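Local coordinates for FYVE, RhoGEF and PH domain-containing protein 5 (Homo sapiens, PDB 3MPX) that activates the small GTPase CDC42 by exchanging bound GDP for GTP, and is seen here as a piece with the DH and first PH domains, at residues A[38-43]-A[167-172]; A[46-51]-A[77-82]. All blocks are in the same frame, centred on the assembly; numbering follows the deposited sequence.

Interaction 1 (A[38-43]-A[167-172])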
loop_
_atom_site.group_PDB
_atom_site.type_symbol
_atom_site.label_atom_id
_atom_site.label_comp_id
_atom_site.label_asym_id
_atom_site.label_seq_id
_atom_site.Cartn_x
_atom_site.Cartn_y
_atom_site.Cartn_z
ATOM N N VAL A 38 -0.324 3.368 -14.829
ATOM C CA VAL A 38 -0.064 2.889 -16.189
ATOM C C VAL A 38 1.252 3.507 -16.697
ATOM O O VAL A 38 2.058 2.809 -17.310
ATOM C CB VAL A 38 -1.280 3.145 -17.104
ATOM C CG1 VAL A 38 -0.934 2.927 -18.571
ATOM C CG2 VAL A 38 -2.441 2.250 -16.695
ATOM N N GLU A 39 1.502 4.783 -16.348
ATOM C CA GLU A 39 2.735 5.524 -16.638
ATOM C C GLU A 39 3.901 4.815 -15.907
ATOM O O GLU A 39 4.980 4.635 -16.471
ATOM C CB GLU A 39 2.569 6.980 -16.139
ATOM C CG GLU A 39 3.830 7.844 -16.121
ATOM C CD GLU A 39 4.184 8.612 -17.382
ATOM O OE1 GLU A 39 5.205 9.339 -17.353
ATOM O OE2 GLU A 39 3.454 8.494 -18.395
HETATM N N MSE A 40 3.655 4.390 -14.665
HETATM C CA MSE A 40 4.622 3.702 -13.841
HETATM C C MSE A 40 4.902 2.313 -14.380
HETATM O O MSE A 40 6.065 1.913 -14.414
HETATM C CB MSE A 40 4.131 3.655 -12.387
HETATM C CG MSE A 40 5.167 3.126 -11.410
HETATM SE SE MSE A 40 5.089 1.178 -11.294
HETATM C CE MSE A 40 3.682 1.017 -9.963
ATOM N N LEU A 41 3.859 1.578 -14.807
ATOM C CA LEU A 41 4.056 0.225 -15.334
ATOM C C LEU A 41 4.805 0.239 -16.650
ATOM O O LEU A 41 5.534 -0.710 -16.937
ATOM C CB LEU A 41 2.748 -0.572 -15.487
ATOM C CG LEU A 41 1.971 -0.954 -14.229
ATOM C CD1 LEU A 41 0.691 -1.594 -14.616
ATOM C CD2 LEU A 41 2.751 -1.902 -13.347
ATOM N N GLN A 42 4.628 1.328 -17.431
ATOM C CA GLN A 42 5.241 1.618 -18.726
ATOM C C GLN A 42 6.756 1.634 -18.555
ATOM O O GLN A 42 7.430 0.759 -19.097
ATOM C CB GLN A 42 4.732 2.982 -19.245
ATOM C CG GLN A 42 5.095 3.332 -20.686
ATOM C CD GLN A 42 4.053 2.873 -21.677
ATOM O OE1 GLN A 42 4.379 2.321 -22.743
ATOM N NE2 GLN A 42 2.772 3.102 -21.365
ATOM N N HIS A 43 7.265 2.588 -17.741
ATOM C CA HIS A 43 8.684 2.838 -17.431
ATOM C C HIS A 43 9.341 1.690 -16.693
ATOM O O HIS A 43 10.559 1.517 -16.786
ATOM C CB HIS A 43 8.844 4.159 -16.662
ATOM C CG HIS A 43 8.438 5.339 -17.504
ATOM N ND1 HIS A 43 7.272 6.054 -17.239
ATOM C CD2 HIS A 43 8.991 5.815 -18.649
ATOM C CE1 HIS A 43 7.183 6.964 -18.195
ATOM N NE2 HIS A 43 8.191 6.858 -19.070
ATOM N N LEU A 167 6.924 -3.397 -5.064
ATOM C CA LEU A 167 5.795 -3.470 -4.136
ATOM C C LEU A 167 4.716 -2.534 -4.697
ATOM O O LEU A 167 3.520 -2.808 -4.548
ATOM C CB LEU A 167 6.187 -2.954 -2.730
ATOM C CG LEU A 167 7.254 -3.700 -1.923
ATOM C CD1 LEU A 167 7.667 -2.884 -0.728
ATOM C CD2 LEU A 167 6.746 -5.041 -1.429
ATOM N N ARG A 168 5.161 -1.427 -5.353
ATOM C CA ARG A 168 4.335 -0.399 -5.985
ATOM C C ARG A 168 3.373 -1.000 -7.035
ATOM O O ARG A 168 2.270 -0.486 -7.201
ATOM C CB ARG A 168 5.215 0.716 -6.581
ATOM C CG ARG A 168 5.468 1.879 -5.630
ATOM C CD ARG A 168 6.617 2.734 -6.102
ATOM N NE ARG A 168 7.648 2.894 -5.069
ATOM C CZ ARG A 168 8.804 3.532 -5.248
ATOM N NH1 ARG A 168 9.095 4.080 -6.424
ATOM N NH2 ARG A 168 9.677 3.627 -4.253
ATOM N N VAL A 169 3.766 -2.119 -7.680
ATOM C CA VAL A 169 2.937 -2.886 -8.616
ATOM C C VAL A 169 1.770 -3.524 -7.832
ATOM O O VAL A 169 0.619 -3.234 -8.132
ATOM C CB VAL A 169 3.793 -3.930 -9.396
ATOM C CG1 VAL A 169 2.941 -4.982 -10.116
ATOM C CG2 VAL A 169 4.740 -3.236 -10.369
ATOM N N VAL A 170 2.079 -4.339 -6.797
ATOM C CA VAL A 170 1.151 -5.082 -5.926
ATOM C C VAL A 170 0.283 -4.143 -5.041
ATOM O O VAL A 170 -0.770 -4.546 -4.552
ATOM C CB VAL A 170 1.985 -6.070 -5.058
ATOM C CG1 VAL A 170 1.108 -6.982 -4.194
ATOM C CG2 VAL A 170 2.939 -6.886 -5.913
ATOM N N GLN A 171 0.758 -2.932 -4.794
ATOM C CA GLN A 171 0.085 -1.957 -3.948
ATOM C C GLN A 171 -1.245 -1.432 -4.584
ATOM O O GLN A 171 -2.214 -1.177 -3.857
ATOM C CB GLN A 171 1.086 -0.836 -3.611
ATOM C CG GLN A 171 0.512 0.476 -3.125
ATOM C CD GLN A 171 1.600 1.499 -3.040
ATOM O OE1 GLN A 171 2.152 1.727 -1.977
ATOM N NE2 GLN A 171 1.964 2.101 -4.165
ATOM N N ARG A 172 -1.303 -1.329 -5.932
ATOM C CA ARG A 172 -2.509 -0.877 -6.637
ATOM C C ARG A 172 -3.747 -1.693 -6.248
ATOM O O ARG A 172 -4.859 -1.151 -6.217
ATOM C CB ARG A 172 -2.308 -0.975 -8.152
ATOM C CG ARG A 172 -3.360 -0.233 -8.983
ATOM C CD ARG A 172 -3.426 1.267 -8.702
ATOM N NE ARG A 172 -4.511 1.882 -9.460
ATOM C CZ ARG A 172 -5.223 2.923 -9.058
ATOM N NH1 ARG A 172 -6.176 3.415 -9.830
ATOM N NH2 ARG A 172 -4.990 3.480 -7.874
#
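Selenomethionine Met-40 carries CG on the far side of CB from its own nitrogen (chi1 -172°), then bends at chi2 (-87°) and again at chi3, which brings the terminal CE down onto the backbone of Arg-168 and Val-169. The contact lies within the helical bundle of the DH (RhoGEF) domain, where segments 38-43 of helix 21-59 and 167-172 of helix 162-184 run roughly antiparallel, their directions 148° apart and their local axes 11.0 Å apart at closest approach. CE of Met-40 lies 3.4 Å from the carbonyl O of Arg-168 and 3.7 Å from CB of the same residue. Beyond CB the arginine chain leads away from segment 38-43, and its aliphatic root does the packing. Deeper in the bundle, Leu-41 and Val-169 cross at about a right angle, both buried, each offering one methyl group to the other. No hydrogen bond links the two segments directly, but polar ties flank the apolar patch: Arg-172 forms a salt bridge with Glu-34, and the hydroxyl of Tyr-37 is hydrogen-bonded to the carbonyl O of Val-169. His-123 of helix 117-138 also touches Val-169. Between the helices, CD2 of Leu-41 stands 3.8 Å from CG2 of Val-169.

Interaction 2 (A[46-51]-A[77-82])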
loop_
_atom_site.group_PDB
_atom_site.type_symbol
_atom_site.label_atom_id
_atom_site.label_comp_id
_atom_site.label_asym_id
_atom_site.label_seq_id
_atom_site.Cartn_x
_atom_site.Cartn_y
_atom_site.Cartn_z
ATOM N N LEU A 46 10.068 -0.740 -19.646
ATOM C CA LEU A 46 11.145 -0.244 -20.485
ATOM C C LEU A 46 12.470 -0.297 -19.739
ATOM O O LEU A 46 13.438 -0.824 -20.279
ATOM C CB LEU A 46 10.852 1.196 -20.966
ATOM C CG LEU A 46 11.844 1.819 -21.972
ATOM C CD1 LEU A 46 11.597 1.313 -23.398
ATOM C CD2 LEU A 46 11.737 3.339 -21.982
ATOM N N ASP A 47 12.513 0.232 -18.508
ATOM C CA ASP A 47 13.748 0.374 -17.743
ATOM C C ASP A 47 14.087 -0.805 -16.823
ATOM O O ASP A 47 15.250 -0.944 -16.422
ATOM C CB ASP A 47 13.718 1.694 -16.950
ATOM C CG ASP A 47 13.274 2.919 -17.756
ATOM O OD1 ASP A 47 13.283 2.850 -19.017
ATOM O OD2 ASP A 47 12.903 3.942 -17.129
ATOM N N PHE A 48 13.102 -1.633 -16.469
ATOM C CA PHE A 48 13.395 -2.758 -15.602
ATOM C C PHE A 48 13.287 -4.059 -16.385
ATOM O O PHE A 48 14.317 -4.674 -16.630
ATOM C CB PHE A 48 12.530 -2.748 -14.335
ATOM C CG PHE A 48 12.731 -3.937 -13.427
ATOM C CD1 PHE A 48 13.883 -4.064 -12.665
ATOM C CD2 PHE A 48 11.762 -4.921 -13.325
ATOM C CE1 PHE A 48 14.059 -5.154 -11.820
ATOM C CE2 PHE A 48 11.936 -6.007 -12.475
ATOM C CZ PHE A 48 13.084 -6.119 -11.728
ATOM N N HIS A 49 12.082 -4.456 -16.819
ATOM C CA HIS A 49 11.901 -5.684 -17.572
ATOM C C HIS A 49 12.819 -5.693 -18.820
ATOM O O HIS A 49 13.656 -6.596 -18.940
ATOM C CB HIS A 49 10.415 -5.881 -17.915
ATOM C CG HIS A 49 10.147 -6.895 -18.983
ATOM N ND1 HIS A 49 9.667 -8.149 -18.678
ATOM C CD2 HIS A 49 10.268 -6.787 -20.329
ATOM C CE1 HIS A 49 9.541 -8.778 -19.832
ATOM N NE2 HIS A 49 9.912 -8.003 -20.854
ATOM N N GLY A 50 12.691 -4.682 -19.688
ATOM C CA GLY A 50 13.484 -4.551 -20.906
ATOM C C GLY A 50 14.986 -4.668 -20.694
ATOM O O GLY A 50 15.642 -5.475 -21.359
ATOM N N ALA A 51 15.538 -3.894 -19.730
ATOM C CA ALA A 51 16.971 -3.893 -19.416
ATOM C C ALA A 51 17.454 -5.228 -18.836
ATOM O O ALA A 51 18.578 -5.648 -19.123
ATOM C CB ALA A 51 17.300 -2.753 -18.469
ATOM N N SER A 77 8.032 -12.149 -16.634
ATOM C CA SER A 77 7.079 -12.242 -17.750
ATOM C C SER A 77 5.711 -11.643 -17.412
ATOM O O SER A 77 4.960 -11.247 -18.309
ATOM C CB SER A 77 6.931 -13.681 -18.224
ATOM O OG SER A 77 6.198 -14.438 -17.279
ATOM N N GLU A 78 5.406 -11.570 -16.116
ATOM C CA GLU A 78 4.170 -11.051 -15.565
ATOM C C GLU A 78 4.018 -9.545 -15.733
ATOM O O GLU A 78 2.895 -9.072 -15.904
ATOM C CB GLU A 78 4.072 -11.441 -14.090
ATOM C CG GLU A 78 3.872 -12.936 -13.864
ATOM C CD GLU A 78 2.819 -13.604 -14.737
ATOM O OE1 GLU A 78 3.105 -14.699 -15.277
ATOM O OE2 GLU A 78 1.717 -13.027 -14.899
ATOM N N LEU A 79 5.143 -8.797 -15.730
ATOM C CA LEU A 79 5.148 -7.334 -15.843
ATOM C C LEU A 79 4.475 -6.841 -17.122
ATOM O O LEU A 79 3.534 -6.064 -16.965
ATOM C CB LEU A 79 6.544 -6.717 -15.660
ATOM C CG LEU A 79 7.310 -7.041 -14.352
ATOM C CD1 LEU A 79 8.616 -6.257 -14.294
ATOM C CD2 LEU A 79 6.472 -6.746 -13.097
ATOM N N PRO A 80 4.838 -7.321 -18.358
ATOM C CA PRO A 80 4.121 -6.868 -19.580
ATOM C C PRO A 80 2.620 -7.216 -19.603
ATOM O O PRO A 80 1.800 -6.411 -20.062
ATOM C CB PRO A 80 4.859 -7.580 -20.711
ATOM C CG PRO A 80 6.155 -7.976 -20.161
ATOM C CD PRO A 80 5.943 -8.240 -18.713
ATOM N N ALA A 81 2.263 -8.402 -19.071
ATOM C CA ALA A 81 0.888 -8.875 -18.969
ATOM C C ALA A 81 0.077 -7.957 -18.067
ATOM O O ALA A 81 -1.102 -7.727 -18.344
ATOM C CB ALA A 81 0.862 -10.292 -18.411
ATOM N N ILE A 82 0.703 -7.455 -16.974
ATOM C CA ILE A 82 0.064 -6.537 -16.027
ATOM C C ILE A 82 -0.074 -5.180 -16.686
ATOM O O ILE A 82 -1.162 -4.626 -16.672
ATOM C CB ILE A 82 0.775 -6.488 -14.644
ATOM C CG1 ILE A 82 0.576 -7.812 -13.882
ATOM C CG2 ILE A 82 0.298 -5.292 -13.789
ATOM C CD1 ILE A 82 1.783 -8.263 -12.993
#
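His-49 reaches from helix 21-59 across to Pro-80 on helix 66-98, two long helices of the DH-domain bundle whose segments 46-51 and 77-82 cross at 136° with local axes 10.1 Å apart. Its CB is 4.1 Å from CD1 of Leu-79, and with CG anti to the backbone N (chi1 164°) the imidazole is carried past that leucine. One face of the ring then receives Pro-80 in a CH-pi contact, CG of the proline standing 3.8 Å from the ring centroid. Next to CG in the ring, ND1 packs against CD of Pro-80 and is hydrogen-bonded to the carbonyl O of Leu-76. That oxygen lies one turn before Pro-80, whose nitrogen has no hydrogen to give it, and the histidine takes up an acceptor at the kink in the helix. CE1 approaches CG of Pro-80 to 3.5 Å, and NE2 meets the same carbon at 3.8 Å. With an alanine in place of His-49, the carbonyl of Leu-76 would probably lose this side-chain donor and Pro-80 the ring face against which it packs. On the buried side, Leu-166 of helix 162-184 touches both Phe-48 and Leu-79. There CD1 of Leu-79 meets the edge of the Phe-48 ring, 3.6 Å from CD2.

From the N terminus, the chain enters the DH bundle along helix 21-59, which supplies the first segment of both contacts. It passes 38-43 and then 46-51, and soon afterwards helix 66-98 returns to close the shorter loop at 77-82 (interaction 2). Only after helices 117-138 and 142-152 does helix 162-184 arrive, closing the much longer loop of interaction 1 at 167-172. Interaction 2 is thus nested inside interaction 1, and helix 21-59 packs against two different neighbours, helix 66-98 and helix 162-184. The contact centres are about 11 Å apart and join directly through packing between CD1 of Leu-41 and CG2 of Ile-82, 3.8 Å apart.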